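PDB 3LEW: SusD-like carbohydrate binding protein from Bacteroides vulgatus, which probably binds carbohydrate at the outer membrane as a SusD-family protein taking part in nutrient uptake. Local coordinates for residues Tyr174-Ile188 / Asn202-Ala216. Sequence-based numbering, arbitrary orientation. Where two conformers were deposited one is given.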
loop_
_atom_site.group_PDB
_atom_site.type_symbol
_atom_site.label_atom_id
_atom_site.label_comp_id
_atom_site.label_asym_id
_atom_site.label_seq_id
_atom_site.Cartn_x
_atom_site.Cartn_y
_atom_site.Cartn_z
ATOM N N TYR A 174 2.370 8.657 14.542
ATOM C CA TYR A 174 0.924 8.390 14.345
ATOM C C TYR A 174 0.050 9.600 14.758
ATOM O O TYR A 174 -0.878 9.963 14.031
ATOM C CB TYR A 174 0.473 7.097 15.037
ATOM C CG TYR A 174 0.624 5.837 14.206
ATOM C CD1 TYR A 174 -0.081 5.670 13.011
ATOM C CD2 TYR A 174 1.402 4.789 14.663
ATOM C CE1 TYR A 174 0.041 4.534 12.247
ATOM C CE2 TYR A 174 1.535 3.622 13.904
ATOM C CZ TYR A 174 0.823 3.498 12.719
ATOM O OH TYR A 174 0.916 2.363 11.952
ATOM N N ALA A 175 0.320 10.225 15.908
ATOM C CA ALA A 175 -0.476 11.336 16.387
ATOM C C ALA A 175 -0.382 12.539 15.419
ATOM O O ALA A 175 -1.360 13.240 15.187
ATOM C CB ALA A 175 -0.076 11.745 17.832
ATOM N N GLN A 176 0.815 12.748 14.864
ATOM C CA GLN A 176 1.055 13.811 13.888
ATOM C C GLN A 176 0.232 13.552 12.631
ATOM O O GLN A 176 -0.433 14.449 12.147
ATOM C CB GLN A 176 2.557 13.893 13.526
ATOM C CG GLN A 176 2.929 15.019 12.540
ATOM C CD GLN A 176 2.681 16.382 13.133
ATOM O OE1 GLN A 176 3.118 16.659 14.261
ATOM N NE2 GLN A 176 1.963 17.245 12.405
ATOM N N SER A 177 0.231 12.323 12.151
ATOM C CA SER A 177 -0.558 11.967 10.963
ATOM C C SER A 177 -2.039 12.249 11.179
ATOM O O SER A 177 -2.700 12.970 10.390
ATOM C CB SER A 177 -0.351 10.493 10.638
ATOM O OG SER A 177 -1.140 10.074 9.543
ATOM N N ILE A 178 -2.571 11.714 12.274
ATOM C CA ILE A 178 -3.980 11.861 12.599
ATOM C C ILE A 178 -4.331 13.333 12.803
ATOM O O ILE A 178 -5.342 13.799 12.248
ATOM C CB ILE A 178 -4.372 10.999 13.773
ATOM C CG1 ILE A 178 -4.276 9.508 13.395
ATOM C CG2 ILE A 178 -5.790 11.304 14.279
ATOM C CD1 ILE A 178 -4.286 8.569 14.610
ATOM N N ASN A 179 -3.482 14.093 13.511
ATOM C CA ASN A 179 -3.774 15.503 13.699
ATOM C C ASN A 179 -3.813 16.311 12.407
ATOM O O ASN A 179 -4.723 17.145 12.219
ATOM C CB ASN A 179 -2.809 16.136 14.668
ATOM C CG ASN A 179 -3.323 17.432 15.214
ATOM O OD1 ASN A 179 -4.301 17.469 16.005
ATOM N ND2 ASN A 179 -2.673 18.516 14.830
ATOM N N ASP A 180 -2.847 16.072 11.523
ATOM C CA ASP A 180 -2.822 16.719 10.208
ATOM C C ASP A 180 -4.089 16.408 9.430
ATOM O O ASP A 180 -4.675 17.298 8.827
ATOM C CB ASP A 180 -1.613 16.237 9.380
ATOM C CG ASP A 180 -0.278 16.823 9.825
ATOM O OD1 ASP A 180 -0.275 17.731 10.704
ATOM O OD2 ASP A 180 0.778 16.344 9.272
ATOM N N LEU A 181 -4.500 15.148 9.427
ATOM C CA LEU A 181 -5.673 14.715 8.680
ATOM C C LEU A 181 -7.007 15.251 9.304
ATOM O O LEU A 181 -7.935 15.657 8.572
ATOM C CB LEU A 181 -5.678 13.192 8.592
ATOM C CG LEU A 181 -4.631 12.617 7.615
ATOM C CD1 LEU A 181 -4.286 11.159 7.960
ATOM C CD2 LEU A 181 -5.081 12.712 6.162
ATOM N N GLU A 182 -7.056 15.374 10.639
ATOM C CA GLU A 182 -8.245 15.921 11.282
ATOM C C GLU A 182 -8.324 17.408 10.987
ATOM O O GLU A 182 -9.415 17.938 10.825
ATOM C CB GLU A 182 -8.273 15.655 12.815
ATOM C CG GLU A 182 -8.528 14.176 13.111
ATOM C CD GLU A 182 -8.554 13.845 14.568
ATOM O OE1 GLU A 182 -7.887 14.578 15.371
ATOM O OE2 GLU A 182 -9.281 12.886 14.919
ATOM N N GLU A 183 -7.177 18.092 10.960
ATOM C CA GLU A 183 -7.170 19.520 10.565
ATOM C C GLU A 183 -7.622 19.711 9.107
ATOM O O GLU A 183 -8.392 20.619 8.803
ATOM C CB GLU A 183 -5.783 20.105 10.753
ATOM C CG GLU A 183 -5.534 20.404 12.189
ATOM C CD GLU A 183 -4.192 21.103 12.496
ATOM O OE1 GLU A 183 -3.428 21.454 11.545
ATOM O OE2 GLU A 183 -3.918 21.287 13.730
ATOM N N ALA A 184 -7.144 18.831 8.225
ATOM C CA ALA A 184 -7.589 18.814 6.822
ATOM C C ALA A 184 -9.084 18.579 6.679
ATOM O O ALA A 184 -9.740 19.196 5.834
ATOM C CB ALA A 184 -6.820 17.777 6.034
ATOM N N LEU A 185 -9.611 17.651 7.465
ATOM C CA LEU A 185 -11.038 17.351 7.398
ATOM C C LEU A 185 -11.906 18.579 7.671
ATOM O O LEU A 185 -12.951 18.744 7.065
ATOM C CB LEU A 185 -11.421 16.228 8.354
ATOM C CG LEU A 185 -12.817 15.632 8.202
ATOM C CD1 LEU A 185 -12.906 14.871 6.914
ATOM C CD2 LEU A 185 -13.115 14.696 9.409
ATOM N N GLU A 186 -11.507 19.413 8.617
ATOM C CA GLU A 186 -12.235 20.636 8.944
ATOM C C GLU A 186 -12.118 21.700 7.846
ATOM O O GLU A 186 -13.018 22.526 7.655
ATOM C CB GLU A 186 -11.719 21.180 10.274
ATOM C CG GLU A 186 -12.411 22.449 10.788
ATOM C CD GLU A 186 -13.859 22.242 11.239
ATOM O OE1 GLU A 186 -14.364 21.093 11.239
ATOM O OE2 GLU A 186 -14.496 23.261 11.603
ATOM N N LEU A 187 -10.985 21.713 7.161
ATOM C CA LEU A 187 -10.669 22.734 6.161
ATOM C C LEU A 187 -11.261 22.462 4.781
ATOM O O LEU A 187 -11.619 23.395 4.084
ATOM C CB LEU A 187 -9.151 22.903 6.020
ATOM C CG LEU A 187 -8.457 23.655 7.159
ATOM C CD1 LEU A 187 -6.926 23.395 7.181
ATOM C CD2 LEU A 187 -8.784 25.175 7.068
ATOM N N ILE A 188 -11.346 21.199 4.372
ATOM C CA ILE A 188 -11.896 20.896 3.052
ATOM C C ILE A 188 -13.411 20.694 3.156
ATOM O O ILE A 188 -13.864 19.750 3.743
ATOM C CB ILE A 188 -11.200 19.692 2.408
ATOM C CG1 ILE A 188 -9.674 19.867 2.389
ATOM C CG2 ILE A 188 -11.749 19.434 0.966
ATOM C CD1 ILE A 188 -8.860 18.597 1.914
ATOM N N ASN A 202 -12.940 15.803 0.609
ATOM C CA ASN A 202 -13.424 15.377 1.930
ATOM C C ASN A 202 -13.440 13.853 2.037
ATOM O O ASN A 202 -13.001 13.334 3.037
ATOM C CB ASN A 202 -14.784 16.025 2.242
ATOM C CG ASN A 202 -15.254 15.781 3.720
ATOM O OD1 ASN A 202 -14.986 16.595 4.625
ATOM N ND2 ASN A 202 -15.932 14.700 3.929
ATOM N N GLU A 203 -13.947 13.153 1.031
ATOM C CA GLU A 203 -13.988 11.690 1.067
ATOM C C GLU A 203 -12.600 11.052 1.202
ATOM O O GLU A 203 -12.402 10.098 1.969
ATOM C CB GLU A 203 -14.728 11.150 -0.165
ATOM C CG GLU A 203 -14.744 9.642 -0.194
ATOM C CD GLU A 203 -15.512 9.042 -1.354
ATOM O OE1 GLU A 203 -15.959 9.783 -2.230
ATOM O OE2 GLU A 203 -15.648 7.809 -1.374
ATOM N N VAL A 204 -11.637 11.562 0.434
ATOM C CA VAL A 204 -10.268 11.062 0.497
ATOM C C VAL A 204 -9.717 11.244 1.900
ATOM O O VAL A 204 -9.161 10.308 2.470
ATOM C CB VAL A 204 -9.320 11.677 -0.560
ATOM C CG1 VAL A 204 -7.853 11.150 -0.383
ATOM C CG2 VAL A 204 -9.810 11.396 -2.004
ATOM N N VAL A 205 -9.921 12.435 2.495
ATOM C CA VAL A 205 -9.471 12.666 3.881
ATOM C C VAL A 205 -10.109 11.652 4.870
ATOM O O VAL A 205 -9.413 11.087 5.704
ATOM C CB VAL A 205 -9.713 14.103 4.323
ATOM C CG1 VAL A 205 -9.277 14.285 5.798
ATOM C CG2 VAL A 205 -8.926 15.109 3.410
ATOM N N LEU A 206 -11.420 11.427 4.777
ATOM C CA LEU A 206 -12.079 10.471 5.645
ATOM C C LEU A 206 -11.430 9.093 5.486
ATOM O O LEU A 206 -11.241 8.370 6.475
ATOM C CB LEU A 206 -13.591 10.373 5.323
ATOM C CG LEU A 206 -14.467 11.554 5.764
ATOM C CD1 LEU A 206 -15.866 11.402 5.175
ATOM C CD2 LEU A 206 -14.520 11.642 7.345
ATOM N N GLY A 207 -11.088 8.725 4.247
ATOM C CA GLY A 207 -10.546 7.407 4.015
ATOM C C GLY A 207 -9.154 7.283 4.610
ATOM O O GLY A 207 -8.815 6.250 5.258
ATOM N N ILE A 208 -8.290 8.277 4.344
ATOM C CA ILE A 208 -6.917 8.180 4.903
ATOM C C ILE A 208 -6.963 8.238 6.449
ATOM O O ILE A 208 -6.198 7.525 7.156
ATOM C CB ILE A 208 -5.958 9.290 4.393
ATOM C CG1 ILE A 208 -5.914 9.328 2.868
ATOM C CG2 ILE A 208 -4.533 9.064 5.019
ATOM C CD1 ILE A 208 -5.401 10.721 2.285
ATOM N N LEU A 209 -7.872 9.064 6.983
ATOM C CA LEU A 209 -8.100 9.111 8.443
ATOM C C LEU A 209 -8.513 7.774 9.007
ATOM O O LEU A 209 -8.040 7.380 10.100
ATOM C CB LEU A 209 -9.209 10.106 8.821
ATOM C CG LEU A 209 -8.813 11.444 9.352
ATOM C CD1 LEU A 209 -10.073 12.269 9.556
ATOM C CD2 LEU A 209 -7.985 11.305 10.632
ATOM N N SER A 210 -9.414 7.091 8.295
ATOM C CA SER A 210 -9.903 5.761 8.699
ATOM C C SER A 210 -8.747 4.789 8.808
ATOM O O SER A 210 -8.622 4.029 9.787
ATOM C CB SER A 210 -10.908 5.226 7.641
ATOM O OG SER A 210 -12.076 6.024 7.696
ATOM N N ARG A 211 -7.896 4.781 7.772
ATOM C CA ARG A 211 -6.718 3.937 7.748
ATOM C C ARG A 211 -5.757 4.291 8.905
ATOM O O ARG A 211 -5.316 3.441 9.670
ATOM C CB ARG A 211 -5.997 4.107 6.399
ATOM C CG ARG A 211 -4.828 3.159 6.237
ATOM C CD ARG A 211 -4.039 3.458 4.961
ATOM N NE ARG A 211 -4.790 3.135 3.742
ATOM C CZ ARG A 211 -4.313 3.331 2.495
ATOM N NH1 ARG A 211 -3.128 3.900 2.290
ATOM N NH2 ARG A 211 -5.042 2.998 1.428
ATOM N N ALA A 212 -5.431 5.566 9.010
ATOM C CA ALA A 212 -4.482 6.019 10.034
ATOM C C ALA A 212 -4.938 5.708 11.454
ATOM O O ALA A 212 -4.145 5.243 12.297
ATOM C CB ALA A 212 -4.191 7.557 9.869
ATOM N N CYS A 213 -6.227 5.929 11.719
ATOM C CA CYS A 213 -6.773 5.646 12.996
ATOM C C CYS A 213 -6.814 4.175 13.288
ATOM O O CYS A 213 -6.525 3.796 14.402
ATOM C CB CYS A 213 -8.155 6.255 13.150
ATOM S SG CYS A 213 -8.130 8.085 13.247
ATOM N N LEU A 214 -7.113 3.352 12.295
ATOM C CA LEU A 214 -7.009 1.905 12.483
ATOM C C LEU A 214 -5.586 1.474 12.866
ATOM O O LEU A 214 -5.390 0.693 13.818
ATOM C CB LEU A 214 -7.477 1.150 11.230
ATOM C CG LEU A 214 -7.542 -0.377 11.412
ATOM C CD1 LEU A 214 -8.861 -0.725 12.141
ATOM C CD2 LEU A 214 -7.476 -1.116 10.037
ATOM N N TYR A 215 -4.589 1.928 12.094
ATOM C CA TYR A 215 -3.223 1.526 12.329
ATOM C C TYR A 215 -2.687 1.995 13.677
ATOM O O TYR A 215 -1.912 1.281 14.309
ATOM C CB TYR A 215 -2.327 2.048 11.209
ATOM C CG TYR A 215 -2.565 1.472 9.826
ATOM C CD1 TYR A 215 -3.581 0.559 9.547
ATOM C CD2 TYR A 215 -1.748 1.860 8.772
ATOM C CE1 TYR A 215 -3.756 0.056 8.275
ATOM C CE2 TYR A 215 -1.931 1.338 7.515
ATOM C CZ TYR A 215 -2.921 0.447 7.263
ATOM O OH TYR A 215 -3.119 -0.015 5.970
ATOM N N ALA A 216 -3.157 3.157 14.123
ATOM C CA ALA A 216 -2.841 3.724 15.431
ATOM C C ALA A 216 -3.630 3.127 16.610
ATOM O O ALA A 216 -3.427 3.540 17.761
ATOM C CB ALA A 216 -3.040 5.280 15.393
#
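Leu181, Leu185 and Val205 bury the most surface where helix 170-187 packs against helix 202-215. The axes of segments 174-187 and 202-215 approach to 9.4 Å at 158°, the nearly antiparallel pairing of a helical hairpin, consistent with the TPR-like helical repeats of the SusD family. Leu181 straddles its partners: CB rests on Leu209 CD2 at 3.6 Å, while the Leu181 and Ile208 side chains cross at about a right angle, with Leu181 CD1 3.6 Å from Ile208 CG2. Leu185 is a knob among Asn202, Val205, Leu206 and Leu209. With chi1 at -169°, its CG lies beside the carbonyl carbon and its methyls reach across, CD1 standing 3.6 Å from Leu206 CD2. Leu209 returns the interlock, entering the hole formed by Ile178, Leu181, Glu182 and Leu185. Val205 divides its branches: CG1 presses against the backbone, 3.4 Å from Leu181 O, whereas CG2 meets Ile188 CD1 at 3.8 Å.

At the other end, the Tyr174 ring lies over Ala216, whose CA sits 4.1 Å above its centre, and Tyr174 OH approaches Tyr215 CB to 3.3 Å. Replacing Tyr174 with an alanine would probably strip Ala216 of the ring over it, take away the OH and CE1 contacts of Tyr215 CB, and open a gap at this end. Next to it Ala212 CB meets Ile178 CG1, and Ile178 CD1 reaches Ala216 CB.

Polar groups beside the seam turn to other helices: Ser177 OG hydrogen-bonds Gly126 O in helix 111-135, and Glu182 OE2 pairs with Tyr225 and Lys221 of helix 219-232. The contacts between the two segments are overwhelmingly between carbon atoms, so with 812 Å² buried their adhesion rests chiefly on apolar shape fit.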